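Local coordinates for solute-binding protein (PDB 2ZYO) that binds maltotetraose, and probably delivers cyclodextrins and other maltodextrins to a bacterial sugar transporter, at residues A[31-34]-A[35-39]; A[40-43]-A[44-47]; A[99-102]-A[103-106]. One frame throughout, in Å; residues are numbered along the deposited sequence.

Interaction 1: A[31-34]-A[35-39]; sequences VQLN and NTKKW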
ATOM      1  N   VAL A  31       8.238  13.608 -11.503  1.00 19.33           N
ATOM      2  CA  VAL A  31       8.273  12.534 -12.507  1.00 19.39           C
ATOM      3  C   VAL A  31       6.924  11.827 -12.701  1.00 18.71           C
ATOM      4  O   VAL A  31       6.593  11.420 -13.818  1.00 19.16           O
ATOM      5  CB  VAL A  31       9.418  11.496 -12.265  1.00 20.73           C
ATOM      6  CG1 VAL A  31      10.776  12.185 -12.271  1.00 22.14           C
ATOM      7  CG2 VAL A  31       9.209  10.706 -10.973  1.00 21.06           C
ATOM      8  N   GLN A  32       6.156  11.690 -11.621  1.00 17.11           N
ATOM      9  CA  GLN A  32       4.813  11.113 -11.702  1.00 16.68           C
ATOM     10  C   GLN A  32       3.909  12.006 -12.541  1.00 15.54           C
ATOM     11  O   GLN A  32       3.143  11.517 -13.374  1.00 15.39           O
ATOM     12  CB  GLN A  32       4.204  10.925 -10.309  1.00 18.08           C
ATOM     13  CG  GLN A  32       4.806   9.780  -9.506  1.00 19.86           C
ATOM     14  CD  GLN A  32       4.078   9.538  -8.194  1.00 22.57           C
ATOM     15  OE1 GLN A  32       2.851   9.431  -8.155  1.00 23.73           O
ATOM     16  NE2 GLN A  32       4.839   9.429  -7.112  1.00 24.13           N
ATOM     17  N   LEU A  33       4.013  13.314 -12.313  1.00 16.28           N
ATOM     18  CA  LEU A  33       3.213  14.302 -13.029  1.00 16.64           C
ATOM     19  C   LEU A  33       3.568  14.338 -14.513  1.00 16.84           C
ATOM     20  O   LEU A  33       2.683  14.287 -15.368  1.00 16.65           O
ATOM     21  CB  LEU A  33       3.380  15.690 -12.398  1.00 17.32           C
ATOM     22  CG  LEU A  33       2.585  16.866 -12.978  1.00 17.77           C
ATOM     23  CD1 LEU A  33       1.082  16.706 -12.756  1.00 19.64           C
ATOM     24  CD2 LEU A  33       3.072  18.187 -12.394  1.00 19.93           C
ATOM     25  N   ASN A  34       4.862  14.414 -14.808  1.00 16.94           N
ATOM     26  CA  ASN A  34       5.327  14.495 -16.191  1.00 16.69           C
ATOM     27  C   ASN A  34       5.076  13.223 -17.004  1.00 15.11           C
ATOM     28  O   ASN A  34       4.837  13.302 -18.209  1.00 14.12           O
ATOM     29  CB  ASN A  34       6.797  14.913 -16.252  1.00 21.77           C
ATOM     30  CG  ASN A  34       7.048  16.268 -15.606  1.00 24.44           C
ATOM     31  OD1 ASN A  34       6.167  17.131 -15.568  1.00 26.07           O
ATOM     32  ND2 ASN A  34       8.256  16.459 -15.095  1.00 26.60           N
ATOM     33  N   ASN A  35       5.117  12.060 -16.352  1.00 13.75           N
ATOM     34  CA  ASN A  35       4.770  10.810 -17.031  1.00 12.15           C
ATOM     35  C   ASN A  35       3.310  10.796 -17.474  1.00 10.98           C
ATOM     36  O   ASN A  35       2.996  10.393 -18.598  1.00 11.58           O
ATOM     37  CB  ASN A  35       5.059   9.582 -16.163  1.00 12.98           C
ATOM     38  CG  ASN A  35       4.826   8.286 -16.910  1.00 13.49           C
ATOM     39  OD1 ASN A  35       3.776   7.662 -16.773  1.00 14.62           O
ATOM     40  ND2 ASN A  35       5.794   7.889 -17.730  1.00 12.23           N
ATOM     41  N   THR A  36       2.424  11.244 -16.587  1.00 11.45           N
ATOM     42  CA  THR A  36       1.008  11.363 -16.922  1.00  9.89           C
ATOM     43  C   THR A  36       0.803  12.404 -18.021  1.00 11.63           C
ATOM     44  O   THR A  36       0.012  12.188 -18.936  1.00 11.60           O
ATOM     45  CB  THR A  36       0.150  11.651 -15.671  1.00 10.61           C
ATOM     46  OG1 THR A  36       0.229  10.523 -14.794  1.00 11.52           O
ATOM     47  CG2 THR A  36      -1.317  11.881 -16.035  1.00  9.95           C
ATOM     48  N   LYS A  37       1.545  13.506 -17.950  1.00 10.67           N
ATOM     49  CA  LYS A  37       1.496  14.523 -19.002  1.00 11.53           C
ATOM     50  C   LYS A  37       1.923  13.943 -20.353  1.00 11.52           C
ATOM     51  O   LYS A  37       1.335  14.271 -21.385  1.00 12.25           O
ATOM     52  CB  LYS A  37       2.352  15.741 -18.635  1.00 12.82           C
ATOM     53  CG  LYS A  37       1.761  16.611 -17.526  1.00 16.18           C
ATOM     54  CD  LYS A  37       2.580  17.881 -17.318  1.00 19.93           C
ATOM     55  CE  LYS A  37       2.064  18.714 -16.147  1.00 22.23           C
ATOM     56  NZ  LYS A  37       0.670  19.211 -16.316  1.00 25.83           N
ATOM     57  N   LYS A  38       2.929  13.066 -20.339  1.00 10.88           N
ATOM     58  CA  LYS A  38       3.397  12.415 -21.562  1.00 10.59           C
ATOM     59  C   LYS A  38       2.294  11.574 -22.207  1.00 11.47           C
ATOM     60  O   LYS A  38       1.994  11.731 -23.395  1.00 12.48           O
ATOM     61  CB  LYS A  38       4.629  11.540 -21.292  1.00 11.55           C
ATOM     62  CG  LYS A  38       5.088  10.747 -22.511  1.00 14.21           C
ATOM     63  CD  LYS A  38       6.076   9.654 -22.144  1.00 16.44           C
ATOM     64  CE  LYS A  38       6.347   8.732 -23.326  1.00 17.94           C
ATOM     65  NZ  LYS A  38       6.994   9.429 -24.477  1.00 20.83           N
ATOM     66  N   TRP A  39       1.694  10.689 -21.419  1.00 11.51           N
ATOM     67  CA  TRP A  39       0.705   9.761 -21.959  1.00 10.00           C
ATOM     68  C   TRP A  39      -0.645  10.408 -22.249  1.00 10.72           C
ATOM     69  O   TRP A  39      -1.319  10.019 -23.206  1.00  9.91           O
ATOM     70  CB  TRP A  39       0.619   8.494 -21.103  1.00 10.79           C
ATOM     71  CG  TRP A  39       1.884   7.724 -21.257  1.00 10.56           C
ATOM     72  CD1 TRP A  39       2.916   7.649 -20.367  1.00 12.27           C
ATOM     73  CD2 TRP A  39       2.294   6.987 -22.412  1.00 11.95           C
ATOM     74  NE1 TRP A  39       3.932   6.885 -20.885  1.00 10.72           N
ATOM     75  CE2 TRP A  39       3.577   6.465 -22.140  1.00 11.09           C
ATOM     76  CE3 TRP A  39       1.695   6.704 -23.648  1.00 13.17           C
ATOM     77  CZ2 TRP A  39       4.272   5.670 -23.056  1.00 12.33           C
ATOM     78  CZ3 TRP A  39       2.387   5.917 -24.558  1.00 14.10           C
ATOM     79  CH2 TRP A  39       3.663   5.409 -24.256  1.00 12.77           C
TER
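Helix 30-47 is the connection of a beta-alpha-beta crossover between the parallel strands 20-25 and 50-55, and in its first turns L33 and K37, one turn apart, pack their side chains together. The meeting is between aliphatic parts: K37 CE lies 3.7 Å from L33 CG, close to both methyls of the leucine, and the two side chains cross obliquely. K37 runs extended from CB to CE and bends at its last torsion (chi4 -62°), which leaves CE, not the amine, to make the closest approach to the leucine. On the neighbouring flank N34 OD1 approaches K37 CD at 4.1 Å, a loose van der Waals contact. L33, T36 and K37 also rest on V53 of strand 50-55, the sheet-facing side of the helix.

Beneath the side chains runs the regular i to i+4 backbone pattern. K37 N donates to L33 O and K38 N to N34 O, both at 2.9 Å. N35 N binds V31 O at 3.0 Å; the bond from T36 N to Q32 O is weak.

The polar ends look elsewhere: T36 OG1 bonds E25, Q32 NE2 bonds D29, and N35 ND2 bonds E315 and S311. W39 NE1 also bonds S311, and N35 ND2 lies at the edge of the W39 ring, in its plane. Chemically, the lysine contributes methylenes here and not charge, whereas N35 and T36 tie the helix to helix 306-316 and strand 20-25, and Q32 bonds back to the residue just before the helix start.

Interaction 2: A[40-43]-A[44-47]; sequences AGEF and TKKT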
ATOM      1  N   ALA A  40      -1.017  11.411 -21.454  1.00 10.51           N
ATOM      2  CA  ALA A  40      -2.157  12.263 -21.793  1.00 10.65           C
ATOM      3  C   ALA A  40      -1.904  12.923 -23.147  1.00 10.02           C
ATOM      4  O   ALA A  40      -2.792  12.974 -24.000  1.00 10.00           O
ATOM      5  CB  ALA A  40      -2.379  13.308 -20.728  1.00 10.43           C
ATOM      6  N   GLY A  41      -0.676  13.404 -23.343  1.00  9.79           N
ATOM      7  CA  GLY A  41      -0.265  14.003 -24.613  1.00  9.22           C
ATOM      8  C   GLY A  41      -0.421  13.061 -25.795  1.00 10.24           C
ATOM      9  O   GLY A  41      -0.900  13.468 -26.860  1.00 10.46           O
ATOM     10  N   GLU A  42      -0.021  11.804 -25.605  1.00 10.92           N
ATOM     11  CA  GLU A  42      -0.168  10.775 -26.641  1.00 10.24           C
ATOM     12  C   GLU A  42      -1.635  10.467 -26.949  1.00 10.38           C
ATOM     13  O   GLU A  42      -1.988  10.226 -28.102  1.00 10.67           O
ATOM     14  CB  GLU A  42       0.575   9.489 -26.260  1.00 11.41           C
ATOM     15  CG  GLU A  42       2.103   9.604 -26.277  1.00 14.88           C
ATOM     16  CD  GLU A  42       2.691   9.755 -27.678  1.00 18.30           C
ATOM     17  OE1 GLU A  42       2.061   9.313 -28.665  1.00 20.41           O
ATOM     18  OE2 GLU A  42       3.802  10.311 -27.790  1.00 22.97           O
ATOM     19  N   PHE A  43      -2.484  10.473 -25.919  1.00  9.30           N
ATOM     20  CA  PHE A  43      -3.926  10.295 -26.116  1.00  8.92           C
ATOM     21  C   PHE A  43      -4.498  11.431 -26.963  1.00  8.39           C
ATOM     22  O   PHE A  43      -5.282  11.193 -27.881  1.00 10.85           O
ATOM     23  CB  PHE A  43      -4.659  10.201 -24.773  1.00  8.96           C
ATOM     24  CG  PHE A  43      -6.131   9.894 -24.899  1.00  8.58           C
ATOM     25  CD1 PHE A  43      -6.577   8.582 -25.011  1.00  7.60           C
ATOM     26  CD2 PHE A  43      -7.072  10.921 -24.894  1.00  8.26           C
ATOM     27  CE1 PHE A  43      -7.941   8.296 -25.122  1.00  8.12           C
ATOM     28  CE2 PHE A  43      -8.433  10.645 -25.009  1.00  8.11           C
ATOM     29  CZ  PHE A  43      -8.866   9.330 -25.122  1.00  8.43           C
ATOM     30  N   THR A  44      -4.091  12.660 -26.651  1.00  9.02           N
ATOM     31  CA  THR A  44      -4.514  13.840 -27.405  1.00  8.43           C
ATOM     32  C   THR A  44      -4.059  13.758 -28.864  1.00 10.05           C
ATOM     33  O   THR A  44      -4.825  14.064 -29.783  1.00  9.64           O
ATOM     34  CB  THR A  44      -3.988  15.129 -26.741  1.00  8.29           C
ATOM     35  OG1 THR A  44      -4.593  15.269 -25.450  1.00  9.36           O
ATOM     36  CG2 THR A  44      -4.315  16.350 -27.580  1.00 10.51           C
ATOM     37  N   LYS A  45      -2.818  13.324 -29.064  1.00 10.32           N
ATOM     38  CA  LYS A  45      -2.252  13.149 -30.400  1.00 11.39           C
ATOM     39  C   LYS A  45      -3.059  12.129 -31.207  1.00 11.13           C
ATOM     40  O   LYS A  45      -3.281  12.311 -32.404  1.00 12.87           O
ATOM     41  CB  LYS A  45      -0.797  12.697 -30.288  1.00 13.24           C
ATOM     42  CG  LYS A  45       0.044  12.900 -31.538  1.00 17.30           C
ATOM     43  CD  LYS A  45       1.457  12.385 -31.303  1.00 21.23           C
ATOM     44  CE  LYS A  45       2.406  12.781 -32.415  1.00 25.69           C
ATOM     45  NZ  LYS A  45       3.701  12.052 -32.290  1.00 28.56           N
ATOM     46  N   LYS A  46      -3.506  11.073 -30.533  1.00 10.26           N
ATOM     47  CA  LYS A  46      -4.245   9.986 -31.167  1.00 11.09           C
ATOM     48  C   LYS A  46      -5.691  10.369 -31.492  1.00 11.14           C
ATOM     49  O   LYS A  46      -6.208  10.006 -32.551  1.00 11.84           O
ATOM     50  CB  LYS A  46      -4.207   8.737 -30.273  1.00 10.77           C
ATOM     51  CG  LYS A  46      -4.988   7.540 -30.801  1.00 13.53           C
ATOM     52  CD  LYS A  46      -5.024   6.408 -29.785  1.00 14.70           C
ATOM     53  CE  LYS A  46      -5.986   5.315 -30.219  1.00 16.42           C
ATOM     54  NZ  LYS A  46      -6.018   4.187 -29.246  1.00 16.73           N
ATOM     55  N   THR A  47      -6.330  11.108 -30.586  1.00  9.94           N
ATOM     56  CA  THR A  47      -7.784  11.305 -30.630  1.00  9.05           C
ATOM     57  C   THR A  47      -8.245  12.715 -30.990  1.00  9.69           C
ATOM     58  O   THR A  47      -9.390  12.907 -31.405  1.00 10.88           O
ATOM     59  CB  THR A  47      -8.438  10.951 -29.279  1.00  8.52           C
ATOM     60  OG1 THR A  47      -7.974  11.865 -28.279  1.00  9.32           O
ATOM     61  CG2 THR A  47      -8.110   9.517 -28.864  1.00  9.30           C
TER
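T47 lies across the F43 ring at an oblique angle, its methyl CG2 over one face and offset toward the rim. CG2 is 3.9 Å from the ring centroid and only 14° off the normal, a clear CH-pi contact. The threonine hydroxyl takes a different route: OG1 donates to F43 O at 2.8 Å, from above the carbonyl plane, and passes 3.5 Å from F43 CE2. The hydroxyl owes this reach to chi1 of 65°, which sets OG1 between the backbone N and the carbonyl carbon. T47 N donates to F43 O as well, at 2.9 Å, so one carbonyl oxygen is gripped twice by one residue.

These residues form the last turn of helix 30-47, just before the chain passes into strand 50-55 of the beta-alpha-beta unit. T44 OG1 and T47 OG1 bond the O and N of I49 respectively, and the F43 ring meets F302 of helix 293-302 edge-to-face.

On another flank of the turn E42 and K45 lie side by side, pointing the same way. E42 OE1 comes within 4.1 Å of K45 CD, while E42 OE2 and K45 NZ remain 4.8 Å apart, too far for a salt bridge, though the opposite charges may still attract weakly.

Interaction 3: A[99-102]-A[103-106]; sequences VDNS and VKNQ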
ATOM      1  N   VAL A  99     -15.531  -2.063 -18.060  1.00 11.84           N
ATOM      2  CA  VAL A  99     -14.560  -2.687 -18.952  1.00 12.07           C
ATOM      3  C   VAL A  99     -14.761  -4.198 -18.940  1.00 11.96           C
ATOM      4  O   VAL A  99     -15.287  -4.753 -17.970  1.00 12.20           O
ATOM      5  CB  VAL A  99     -13.089  -2.342 -18.566  1.00 12.21           C
ATOM      6  CG1 VAL A  99     -12.824  -0.847 -18.712  1.00 12.50           C
ATOM      7  CG2 VAL A  99     -12.755  -2.815 -17.150  1.00 11.37           C
ATOM      8  N   ASP A 100     -14.346  -4.857 -20.018  1.00 11.69           N
ATOM      9  CA  ASP A 100     -14.477  -6.306 -20.134  1.00 12.68           C
ATOM     10  C   ASP A 100     -13.504  -7.011 -19.200  1.00 13.05           C
ATOM     11  O   ASP A 100     -12.512  -6.421 -18.765  1.00 11.74           O
ATOM     12  CB  ASP A 100     -14.217  -6.756 -21.575  1.00 15.35           C
ATOM     13  CG  ASP A 100     -15.149  -6.097 -22.578  1.00 18.45           C
ATOM     14  OD1 ASP A 100     -16.286  -5.740 -22.206  1.00 20.11           O
ATOM     15  OD2 ASP A 100     -14.738  -5.947 -23.748  1.00 21.41           O
ATOM     16  N   ASN A 101     -13.786  -8.276 -18.898  1.00 13.11           N
ATOM     17  CA  ASN A 101     -12.892  -9.085 -18.069  1.00 14.01           C
ATOM     18  C   ASN A 101     -11.484  -9.181 -18.655  1.00 14.54           C
ATOM     19  O   ASN A 101     -10.504  -9.270 -17.912  1.00 14.74           O
ATOM     20  CB  ASN A 101     -13.475 -10.482 -17.839  1.00 15.78           C
ATOM     21  CG  ASN A 101     -12.711 -11.269 -16.784  1.00 14.03           C
ATOM     22  OD1 ASN A 101     -12.143 -12.323 -17.075  1.00 20.32           O
ATOM     23  ND2 ASN A 101     -12.684 -10.756 -15.559  1.00 13.88           N
ATOM     24  N   SER A 102     -11.391  -9.145 -19.985  1.00 15.02           N
ATOM     25  CA  SER A 102     -10.104  -9.177 -20.682  1.00 15.44           C
ATOM     26  C   SER A 102      -9.230  -7.983 -20.304  1.00 14.85           C
ATOM     27  O   SER A 102      -8.005  -8.098 -20.244  1.00 15.46           O
ATOM     28  CB  SER A 102     -10.308  -9.223 -22.199  1.00 16.57           C
ATOM     29  OG  SER A 102     -10.894  -8.027 -22.682  1.00 18.22           O
ATOM     30  N   VAL A 103      -9.869  -6.841 -20.055  1.00 13.51           N
ATOM     31  CA  VAL A 103      -9.169  -5.633 -19.614  1.00 12.75           C
ATOM     32  C   VAL A 103      -8.676  -5.791 -18.173  1.00 12.68           C
ATOM     33  O   VAL A 103      -7.525  -5.464 -17.870  1.00 12.51           O
ATOM     34  CB  VAL A 103     -10.062  -4.369 -19.747  1.00 11.81           C
ATOM     35  CG1 VAL A 103      -9.318  -3.129 -19.264  1.00 11.15           C
ATOM     36  CG2 VAL A 103     -10.526  -4.182 -21.191  1.00 12.42           C
ATOM     37  N   LYS A 104      -9.542  -6.297 -17.294  1.00 12.23           N
ATOM     38  CA  LYS A 104      -9.163  -6.596 -15.911  1.00 13.36           C
ATOM     39  C   LYS A 104      -7.977  -7.552 -15.878  1.00 12.31           C
ATOM     40  O   LYS A 104      -7.045  -7.372 -15.091  1.00 12.06           O
ATOM     41  CB  LYS A 104     -10.333  -7.217 -15.140  1.00 13.79           C
ATOM     42  CG  LYS A 104     -11.433  -6.243 -14.743  1.00 16.35           C
ATOM     43  CD  LYS A 104     -12.465  -6.896 -13.820  1.00 17.96           C
ATOM     44  CE  LYS A 104     -11.887  -7.236 -12.445  1.00 21.47           C
ATOM     45  NZ  LYS A 104     -12.830  -8.057 -11.631  1.00 23.61           N
ATOM     46  N   ASN A 105      -8.016  -8.555 -16.755  1.00 13.44           N
ATOM     47  CA  ASN A 105      -6.988  -9.594 -16.807  1.00 14.32           C
ATOM     48  C   ASN A 105      -5.622  -9.132 -17.328  1.00 13.59           C
ATOM     49  O   ASN A 105      -4.671  -9.912 -17.348  1.00 14.44           O
ATOM     50  CB  ASN A 105      -7.490 -10.808 -17.592  1.00 17.43           C
ATOM     51  CG  ASN A 105      -8.516 -11.625 -16.820  1.00 19.55           C
ATOM     52  OD1 ASN A 105      -8.602 -11.551 -15.591  1.00 23.95           O
ATOM     53  ND2 ASN A 105      -9.292 -12.420 -17.542  1.00 22.84           N
ATOM     54  N   GLN A 106      -5.533  -7.873 -17.756  1.00 12.51           N
ATOM     55  CA  GLN A 106      -4.243  -7.257 -18.067  1.00 11.08           C
ATOM     56  C   GLN A 106      -3.440  -7.077 -16.782  1.00 11.15           C
ATOM     57  O   GLN A 106      -2.213  -6.980 -16.812  1.00  9.92           O
ATOM     58  CB  GLN A 106      -4.428  -5.883 -18.717  1.00 11.34           C
ATOM     59  CG  GLN A 106      -5.123  -5.875 -20.073  1.00 11.59           C
ATOM     60  CD  GLN A 106      -5.577  -4.480 -20.489  1.00 13.44           C
ATOM     61  OE1 GLN A 106      -5.178  -3.473 -19.895  1.00 13.13           O
ATOM     62  NE2 GLN A 106      -6.418  -4.418 -21.515  1.00 11.67           N
TER
HETATM   63  O   HOH W   1     -11.428 -10.763 -12.949  1.00 34.93           O
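V99 and V103 make the apolar part of this contact, their side chains crossing at about a right angle with V99 CB 3.8 Å from V103 CB. V103 CG1, anti to its own N (chi1 179°), is turned to V99 and lies 4.0 Å from V99 CG2. Both valines also touch Q301 of helix 293-302, and V99 reaches L121 of strand 120-136. Shortening V103 to an alanine would probably leave V99 without the methyl it packs on and open a gap beside Q301.

Among the side-chain polar bonds, N105 ND2 gives a weak one to N101 OD1 at 2.9 Å, the two amide planes standing 81° apart. The other end of the N101 amide turns to a water: ND2 donates to it at 2.9 Å, and K104 NZ adds a weak bond to the same oxygen.

The backbone bonds define the turn. D100 O accepts from V103 N at 3.0 Å and weakly from K104 N; N101 O takes N105 N at 2.8 Å. D100 holds the N-cap position, but its side chain makes no capping bond. The mixture of i+3 and i+4 bonds marks helix 101-104 as a single-turn helix at the surface.

Overall arrangement
Interactions 1 and 2 follow each other along helix 30-47, their centres 13 Å apart, and interaction 3 comes later in the chain on the short helix 101-104. Its centre lies 24 Å from that of interaction 1 and 22 Å from that of interaction 2, without touching either. The first two belong to a beta-alpha-beta unit whose strands, 20-25 and 50-55, pair in parallel. Helix 293-302 provides an indirect connection, since it packs on side chains of both interaction 2 and interaction 3. All three are local contacts, two along a long crossover helix and one on a single-turn surface helix, and none supplies a sugar-pocket residue; in interaction 1 the Q32 side chain is about 11 Å from a glucose unit of the bound sugar.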